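Local coordinates for protein PA0821 (Pseudomonas aeruginosa, PDB 7DRG) that probably acts as a type VI secretion immunity protein (antitoxin) that protects the bacterium against a putative VRR-NUC domain nuclease effector, at residues Y275-G280 / A288-L293; A279-D284 / C342-S347; G310-H313 / L317-V320. All coordinates share one frame; numbering follows the deposited sequence.

Interaction 1 of 3, residues Y275-G280 / A288-L293; sequences YPYIAG and APYVLL
Y290, reaching out from the first turn of helix 288-297, ends with its hydroxyl against the backbone of Y277. The amide N of Y277 donates to Y290 OH over 2.9 Å in an almost perfectly straight bond (179°). A first torsion that sets CG of Y290 beside its backbone N, anti to the carbonyl carbon, aims the phenol at this amide. A water ties the same two residues a second time: it accepts from Y290 OH at 2.7 Å, lying in the plane of the phenol ring at its edge, and donates to Y277 O at 2.9 Å. Tyrosine suits the task, long enough to span the gap and able both to give and to accept.

The carbon atoms pack around this polar link. Y277 CB rests over a face of the Y290 ring, 3.9 Å from CZ. Y277 shares the first torsion of Y290 (chi1 -77°), and its ring turns an edge to the face of Y290, planes at 71°. The side chain of P289 crosses that of Y277 at about a right angle. Its rigid pyrrolidine presents CH2 groups: CD over one face of the Y277 ring, offset toward the rim and 4.2 Å from the centroid, and CG 3.8 Å from CE1, their closest approach. CE1 of Y275 lies over the opposite face. Y277 OH is anchored by E349, and W232 packs on both P276 and Y290. This offset edge-to-face tyrosine pair, with its proline CH-pi contact, pins the loop between strand 267-272 and helix 288-297 against the helix's first turn.

Interaction 2 of 3, residues A279-D284 / C342-S347; sequences AGDAED and CDKLLS
K344 reaches from helix 338-348 toward the loop 279-284 and brings its ammonium group to D281, the two side chains coming from opposite directions. This is the close part of the contact. The salt bridge is fairly long, 3.3 Å from K344 NZ to D281 OD2, and meets the syn side of that oxygen 21° out of the carboxylate plane; K344 CD lies 3.6 Å from the same OD2. The lysine chain leaves the helix with CG anti to the backbone N (chi1 -163°) and then bends at chi2, chi3 and chi4. A water adds a second tie, accepting from K344 NZ at 3.0 Å and donating to D284 O at 2.9 Å.

The turn holds D281 in place. Its OD1 takes the amide N of D284 at 2.7 Å, nearly along the C-O axis, and more weakly that of E283, while D281 N donates to D284 O. One carboxylate oxygen folds the loop and the other faces the lysine, which a side chain as short as aspartate can manage.

The loose side is E283, whose OE1 stays 4.1 Å from K344 NZ, beyond a salt bridge. D284 turns its carboxylate to R286, and W341 offers K344 a cation-pi partner. The loop is closed by an Asx motif, its aspartate doubling as the anchor of a surface salt bridge to a helix.

Interaction 3 of 3, residues G310-H313 / L317-V320; sequences GGSH and LRLV
R318 lays its side chain along the backbone of G310, G311 and S312. G310 O lies against its aliphatic part, 3.3 Å from CD, and touches V320 CG1 at the same distance. This carbonyl is buried without a polar partner in the model. Farther out, G311 O stands over one face of the guanidinium, 3.5 Å from NE at an angle too poor for a bond, and S312 packs CB on R318 CG at 3.8 Å. The arginine thus packs on the peptide groups of G310 and G311. At the tip, NH2 approaches H313 CD2 to 3.4 Å, the ring and guanidinium planes turned 84° apart.

A second shell of acids sets these groups. A chi1 of -53° puts CG of R318 beside the backbone N, and a bend at chi2 then carries NH1 to salt bridges with D192 and E195, and NH2 to E316. The same residues grip the facing segment: D192 takes H313 NE2, E195 takes G310 N, the E316 carboxylate takes H313 N, and the backbone O of E316 pairs with S312 OG. An arginine suits the place because its several N-H groups can serve all three carboxylates.

D192 and E195 belong to helix 191-204, which also packs against L317 and L319 through A199, with A202 also on L319. On these leucines rests W322 of the second subunit, while the chain runs on directly into helix 321-328.

Interactions 1 and 2 start from the same loop and share A279 and G280, with centres about 9 Å apart. The loop is held to helix 288-297 by its earlier part and to helix 338-348 by its later part, and the two helices touch in turn: P289 CG lies 3.8 Å from L345 CD1, and L292 packs on both L345 and C342. Buried aromatic contacts thus pass into surface charge over a short distance. Interaction 3 stands apart, its centre about 27 Å from that of interaction 1 and 32 Å from that of interaction 2; along the chain it is nested within the loop that interaction 2 closes. It alone of the three meets the second subunit.

Interaction 1 of 3, residues Y275-G280 / A288-L293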
loop_
_atom_site.group_PDB
_atom_site.type_symbol
_atom_site.label_atom_id
_atom_site.label_comp_id
_atom_site.label_asym_id
_atom_site.label_seq_id
_atom_site.Cartn_x
_atom_site.Cartn_y
_atom_site.Cartn_z
ATOM N N TYR B 275 21.524 -12.414 -3.662
ATOM C CA TYR B 275 20.202 -12.949 -3.955
ATOM C C TYR B 275 19.309 -11.783 -4.340
ATOM O O TYR B 275 19.660 -10.625 -4.090
ATOM C CB TYR B 275 19.620 -13.703 -2.743
ATOM C CG TYR B 275 19.883 -13.053 -1.401
ATOM C CD1 TYR B 275 19.292 -11.845 -1.053
ATOM C CD2 TYR B 275 20.710 -13.668 -0.473
ATOM C CE1 TYR B 275 19.532 -11.258 0.181
ATOM C CE2 TYR B 275 20.954 -13.097 0.755
ATOM C CZ TYR B 275 20.365 -11.894 1.078
ATOM O OH TYR B 275 20.620 -11.335 2.309
ATOM N N PRO B 276 18.158 -12.041 -4.962
ATOM C CA PRO B 276 17.246 -10.932 -5.262
ATOM C C PRO B 276 16.682 -10.317 -3.991
ATOM O O PRO B 276 16.477 -10.999 -2.983
ATOM C CB PRO B 276 16.146 -11.587 -6.110
ATOM C CG PRO B 276 16.194 -13.038 -5.758
ATOM C CD PRO B 276 17.663 -13.320 -5.501
ATOM N N TYR B 277 16.426 -9.006 -4.055
ATOM C CA TYR B 277 15.988 -8.215 -2.905
ATOM C C TYR B 277 14.584 -7.676 -3.133
ATOM O O TYR B 277 14.328 -7.013 -4.146
ATOM C CB TYR B 277 16.925 -7.030 -2.648
ATOM C CG TYR B 277 18.233 -7.365 -1.970
ATOM C CD1 TYR B 277 19.270 -7.962 -2.673
ATOM C CD2 TYR B 277 18.447 -7.044 -0.633
ATOM C CE1 TYR B 277 20.474 -8.259 -2.053
ATOM C CE2 TYR B 277 19.645 -7.333 -0.009
ATOM C CZ TYR B 277 20.657 -7.945 -0.725
ATOM O OH TYR B 277 21.861 -8.240 -0.116
ATOM N N ILE B 278 13.691 -7.950 -2.179
ATOM C CA ILE B 278 12.358 -7.352 -2.168
ATOM C C ILE B 278 12.425 -5.902 -1.709
ATOM O O ILE B 278 11.818 -5.007 -2.312
ATOM C CB ILE B 278 11.421 -8.171 -1.260
ATOM C CG1 ILE B 278 11.125 -9.542 -1.866
ATOM C CG2 ILE B 278 10.133 -7.407 -0.981
ATOM C CD1 ILE B 278 10.418 -10.487 -0.908
ATOM N N ALA B 279 13.165 -5.653 -0.635
ATOM C CA ALA B 279 13.236 -4.336 -0.013
ATOM C C ALA B 279 14.548 -4.255 0.761
ATOM O O ALA B 279 15.430 -5.108 0.611
ATOM C CB ALA B 279 12.018 -4.086 0.886
ATOM N N GLY B 280 14.674 -3.225 1.593
ATOM C CA GLY B 280 15.900 -2.984 2.326
ATOM C C GLY B 280 15.856 -3.398 3.784
ATOM O O GLY B 280 15.798 -4.591 4.096
ATOM N N ALA B 288 20.167 -1.957 -0.824
ATOM C CA ALA B 288 21.455 -1.311 -1.064
ATOM C C ALA B 288 22.106 -1.706 -2.388
ATOM O O ALA B 288 22.607 -0.806 -3.087
ATOM C CB ALA B 288 22.411 -1.588 0.109
ATOM N N PRO B 289 22.153 -2.980 -2.797
ATOM C CA PRO B 289 22.801 -3.268 -4.086
ATOM C C PRO B 289 22.064 -2.635 -5.258
ATOM O O PRO B 289 22.702 -2.174 -6.212
ATOM C CB PRO B 289 22.807 -4.805 -4.152
ATOM C CG PRO B 289 22.615 -5.257 -2.738
ATOM C CD PRO B 289 21.739 -4.218 -2.109
ATOM N N TYR B 290 20.733 -2.567 -5.202
ATOM C CA TYR B 290 19.993 -1.954 -6.301
ATOM C C TYR B 290 20.194 -0.444 -6.328
ATOM O O TYR B 290 20.233 0.160 -7.403
ATOM C CB TYR B 290 18.500 -2.258 -6.199
ATOM C CG TYR B 290 18.056 -3.711 -6.305
ATOM C CD1 TYR B 290 18.945 -4.774 -6.166
ATOM C CD2 TYR B 290 16.712 -4.009 -6.548
ATOM C CE1 TYR B 290 18.507 -6.094 -6.251
ATOM C CE2 TYR B 290 16.271 -5.311 -6.637
ATOM C CZ TYR B 290 17.167 -6.350 -6.489
ATOM O OH TYR B 290 16.713 -7.652 -6.586
ATOM N N VAL B 291 20.282 0.190 -5.151
ATOM C CA VAL B 291 20.519 1.632 -5.102
ATOM C C VAL B 291 21.831 1.977 -5.794
ATOM O O VAL B 291 21.918 2.933 -6.577
ATOM C CB VAL B 291 20.512 2.126 -3.644
ATOM C CG1 VAL B 291 21.134 3.528 -3.537
ATOM C CG2 VAL B 291 19.111 2.105 -3.090
ATOM N N LEU B 292 22.877 1.203 -5.509
ATOM C CA LEU B 292 24.178 1.493 -6.097
ATOM C C LEU B 292 24.174 1.258 -7.606
ATOM O O LEU B 292 24.732 2.059 -8.367
ATOM C CB LEU B 292 25.255 0.656 -5.409
ATOM C CG LEU B 292 25.524 1.024 -3.948
ATOM C CD1 LEU B 292 26.473 0.016 -3.327
ATOM C CD2 LEU B 292 26.081 2.445 -3.828
ATOM N N LEU B 293 23.534 0.180 -8.067
ATOM C CA LEU B 293 23.493 -0.059 -9.504
ATOM C C LEU B 293 22.612 0.964 -10.210
ATOM O O LEU B 293 22.961 1.444 -11.294
ATOM C CB LEU B 293 23.004 -1.476 -9.789
ATOM C CG LEU B 293 22.970 -1.825 -11.278
ATOM C CD1 LEU B 293 24.357 -1.724 -11.908
ATOM C CD2 LEU B 293 22.421 -3.210 -11.459
HETATM O O HOH W 1 14.028 -8.105 -6.793
#

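Interaction 2 of 3, residues A279-D284 / C342-S347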
loop_
_atom_site.group_PDB
_atom_site.type_symbol
_atom_site.label_atom_id
_atom_site.label_comp_id
_atom_site.label_asym_id
_atom_site.label_seq_id
_atom_site.Cartn_x
_atom_site.Cartn_y
_atom_site.Cartn_z
ATOM N N ALA B 279 13.165 -5.653 -0.635
ATOM C CA ALA B 279 13.236 -4.336 -0.013
ATOM C C ALA B 279 14.548 -4.255 0.761
ATOM O O ALA B 279 15.430 -5.108 0.611
ATOM C CB ALA B 279 12.018 -4.086 0.886
ATOM N N GLY B 280 14.674 -3.225 1.593
ATOM C CA GLY B 280 15.900 -2.984 2.326
ATOM C C GLY B 280 15.856 -3.398 3.784
ATOM O O GLY B 280 15.798 -4.591 4.096
ATOM N N ASP B 281 15.892 -2.424 4.688
ATOM C CA ASP B 281 15.944 -2.704 6.115
ATOM C C ASP B 281 14.945 -1.795 6.823
ATOM O O ASP B 281 14.148 -1.097 6.189
ATOM C CB ASP B 281 17.378 -2.540 6.644
ATOM C CG ASP B 281 17.982 -1.178 6.317
ATOM O OD1 ASP B 281 17.224 -0.202 6.126
ATOM O OD2 ASP B 281 19.227 -1.085 6.250
ATOM N N ALA B 282 15.002 -1.797 8.157
ATOM C CA ALA B 282 14.094 -0.962 8.936
ATOM C C ALA B 282 14.301 0.518 8.642
ATOM O O ALA B 282 13.346 1.302 8.698
ATOM C CB ALA B 282 14.279 -1.240 10.427
ATOM N N GLU B 283 15.529 0.914 8.305
ATOM C CA GLU B 283 15.823 2.325 8.079
ATOM C C GLU B 283 15.374 2.785 6.698
ATOM O O GLU B 283 14.817 3.880 6.558
ATOM C CB GLU B 283 17.319 2.577 8.268
ATOM C CG GLU B 283 17.827 2.189 9.646
ATOM C CD GLU B 283 19.115 1.395 9.588
ATOM O OE1 GLU B 283 19.785 1.425 8.534
ATOM O OE2 GLU B 283 19.455 0.737 10.596
ATOM N N ASP B 284 15.598 1.965 5.672
ATOM C CA ASP B 284 15.306 2.359 4.301
ATOM C C ASP B 284 14.823 1.139 3.530
ATOM O O ASP B 284 15.475 0.091 3.558
ATOM C CB ASP B 284 16.550 2.962 3.638
ATOM C CG ASP B 284 16.214 3.809 2.432
ATOM O OD1 ASP B 284 15.574 3.290 1.492
ATOM O OD2 ASP B 284 16.581 5.002 2.428
ATOM N N CYS B 342 27.497 2.573 0.217
ATOM C CA CYS B 342 28.631 1.656 0.115
ATOM C C CYS B 342 28.941 1.009 1.459
ATOM O O CYS B 342 29.287 -0.178 1.519
ATOM C CB CYS B 342 29.871 2.393 -0.395
ATOM S SG CYS B 342 29.676 3.207 -1.996
ATOM N N ASP B 343 28.863 1.786 2.543
ATOM C CA ASP B 343 29.123 1.234 3.869
ATOM C C ASP B 343 28.038 0.246 4.274
ATOM O O ASP B 343 28.329 -0.795 4.876
ATOM C CB ASP B 343 29.223 2.353 4.907
ATOM C CG ASP B 343 30.508 3.163 4.793
ATOM O OD1 ASP B 343 31.532 2.621 4.331
ATOM O OD2 ASP B 343 30.488 4.349 5.192
ATOM N N LYS B 344 26.781 0.556 3.950
ATOM C CA LYS B 344 25.687 -0.345 4.293
ATOM C C LYS B 344 25.822 -1.669 3.548
ATOM O O LYS B 344 25.566 -2.739 4.116
ATOM C CB LYS B 344 24.346 0.324 3.983
ATOM C CG LYS B 344 23.164 -0.345 4.657
ATOM C CD LYS B 344 22.143 0.662 5.176
ATOM C CE LYS B 344 21.365 1.313 4.049
ATOM N NZ LYS B 344 19.942 1.535 4.434
ATOM N N LEU B 345 26.233 -1.610 2.278
ATOM C CA LEU B 345 26.498 -2.816 1.503
ATOM C C LEU B 345 27.474 -3.739 2.227
ATOM O O LEU B 345 27.189 -4.922 2.443
ATOM C CB LEU B 345 27.045 -2.426 0.126
ATOM C CG LEU B 345 27.299 -3.512 -0.921
ATOM C CD1 LEU B 345 25.999 -3.928 -1.589
ATOM C CD2 LEU B 345 28.311 -3.046 -1.963
ATOM N N LEU B 346 28.632 -3.211 2.620
ATOM C CA LEU B 346 29.683 -4.074 3.152
ATOM C C LEU B 346 29.365 -4.585 4.553
ATOM O O LEU B 346 29.787 -5.689 4.914
ATOM C CB LEU B 346 31.020 -3.333 3.158
ATOM C CG LEU B 346 31.477 -2.769 1.814
ATOM C CD1 LEU B 346 32.912 -2.295 1.911
ATOM C CD2 LEU B 346 31.328 -3.807 0.711
ATOM N N SER B 347 28.635 -3.814 5.355
ATOM C CA SER B 347 28.409 -4.217 6.736
ATOM C C SER B 347 27.203 -5.129 6.906
ATOM O O SER B 347 27.204 -5.978 7.804
ATOM C CB SER B 347 28.242 -2.983 7.630
ATOM O OG SER B 347 27.070 -2.260 7.303
HETATM O O HOH W 2 18.238 -0.251 2.784
#

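Interaction 3 of 3, residues G310-H313 / L317-V320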
loop_
_atom_site.group_PDB
_atom_site.type_symbol
_atom_site.label_atom_id
_atom_site.label_comp_id
_atom_site.label_asym_id
_atom_site.label_seq_id
_atom_site.Cartn_x
_atom_site.Cartn_y
_atom_site.Cartn_z
ATOM N N GLY B 310 -3.534 -0.364 -16.651
ATOM C CA GLY B 310 -4.723 0.211 -17.246
ATOM C C GLY B 310 -5.337 1.282 -16.357
ATOM O O GLY B 310 -4.888 1.558 -15.244
ATOM N N GLY B 311 -6.400 1.898 -16.872
ATOM C CA GLY B 311 -7.072 2.949 -16.127
ATOM C C GLY B 311 -7.890 2.411 -14.966
ATOM O O GLY B 311 -8.337 1.265 -14.959
ATOM N N SER B 312 -8.087 3.265 -13.963
ATOM C CA SER B 312 -8.876 2.898 -12.795
ATOM C C SER B 312 -10.364 2.957 -13.113
ATOM O O SER B 312 -10.847 3.908 -13.736
ATOM C CB SER B 312 -8.554 3.823 -11.624
ATOM O OG SER B 312 -9.284 3.447 -10.470
ATOM N N HIS B 313 -11.098 1.936 -12.669
ATOM C CA HIS B 313 -12.524 1.834 -12.968
ATOM C C HIS B 313 -13.394 2.446 -11.877
ATOM O O HIS B 313 -14.303 3.231 -12.171
ATOM C CB HIS B 313 -12.922 0.368 -13.167
ATOM C CG HIS B 313 -12.187 -0.317 -14.274
ATOM N ND1 HIS B 313 -12.139 0.186 -15.556
ATOM C CD2 HIS B 313 -11.480 -1.471 -14.295
ATOM C CE1 HIS B 313 -11.429 -0.626 -16.319
ATOM N NE2 HIS B 313 -11.017 -1.640 -15.578
ATOM N N LEU B 317 -6.363 1.355 -7.158
ATOM C CA LEU B 317 -5.014 1.848 -7.395
ATOM C C LEU B 317 -4.484 1.353 -8.739
ATOM O O LEU B 317 -4.620 0.172 -9.072
ATOM C CB LEU B 317 -4.099 1.377 -6.267
ATOM C CG LEU B 317 -2.920 2.262 -5.883
ATOM C CD1 LEU B 317 -3.426 3.525 -5.208
ATOM C CD2 LEU B 317 -1.963 1.504 -4.975
ATOM N N ARG B 318 -3.893 2.261 -9.518
ATOM C CA ARG B 318 -3.272 1.910 -10.793
ATOM C C ARG B 318 -2.048 2.784 -11.008
ATOM O O ARG B 318 -2.108 3.998 -10.802
ATOM C CB ARG B 318 -4.219 2.113 -11.981
ATOM C CG ARG B 318 -5.566 1.432 -11.877
ATOM C CD ARG B 318 -5.516 0.019 -12.416
ATOM N NE ARG B 318 -6.851 -0.570 -12.427
ATOM C CZ ARG B 318 -7.174 -1.689 -13.061
ATOM N NH1 ARG B 318 -6.260 -2.352 -13.760
ATOM N NH2 ARG B 318 -8.420 -2.143 -13.005
ATOM N N LEU B 319 -0.951 2.179 -11.463
ATOM C CA LEU B 319 0.257 2.946 -11.764
ATOM C C LEU B 319 0.142 3.498 -13.178
ATOM O O LEU B 319 0.572 2.877 -14.153
ATOM C CB LEU B 319 1.503 2.089 -11.589
ATOM C CG LEU B 319 1.860 1.742 -10.149
ATOM C CD1 LEU B 319 3.039 0.771 -10.160
ATOM C CD2 LEU B 319 2.191 2.989 -9.357
ATOM N N VAL B 320 -0.442 4.688 -13.286
ATOM C CA VAL B 320 -0.630 5.379 -14.551
ATOM C C VAL B 320 -0.004 6.764 -14.450
ATOM O O VAL B 320 0.174 7.317 -13.361
ATOM C CB VAL B 320 -2.121 5.496 -14.933
ATOM C CG1 VAL B 320 -2.766 4.118 -15.017
ATOM C CG2 VAL B 320 -2.856 6.378 -13.923
#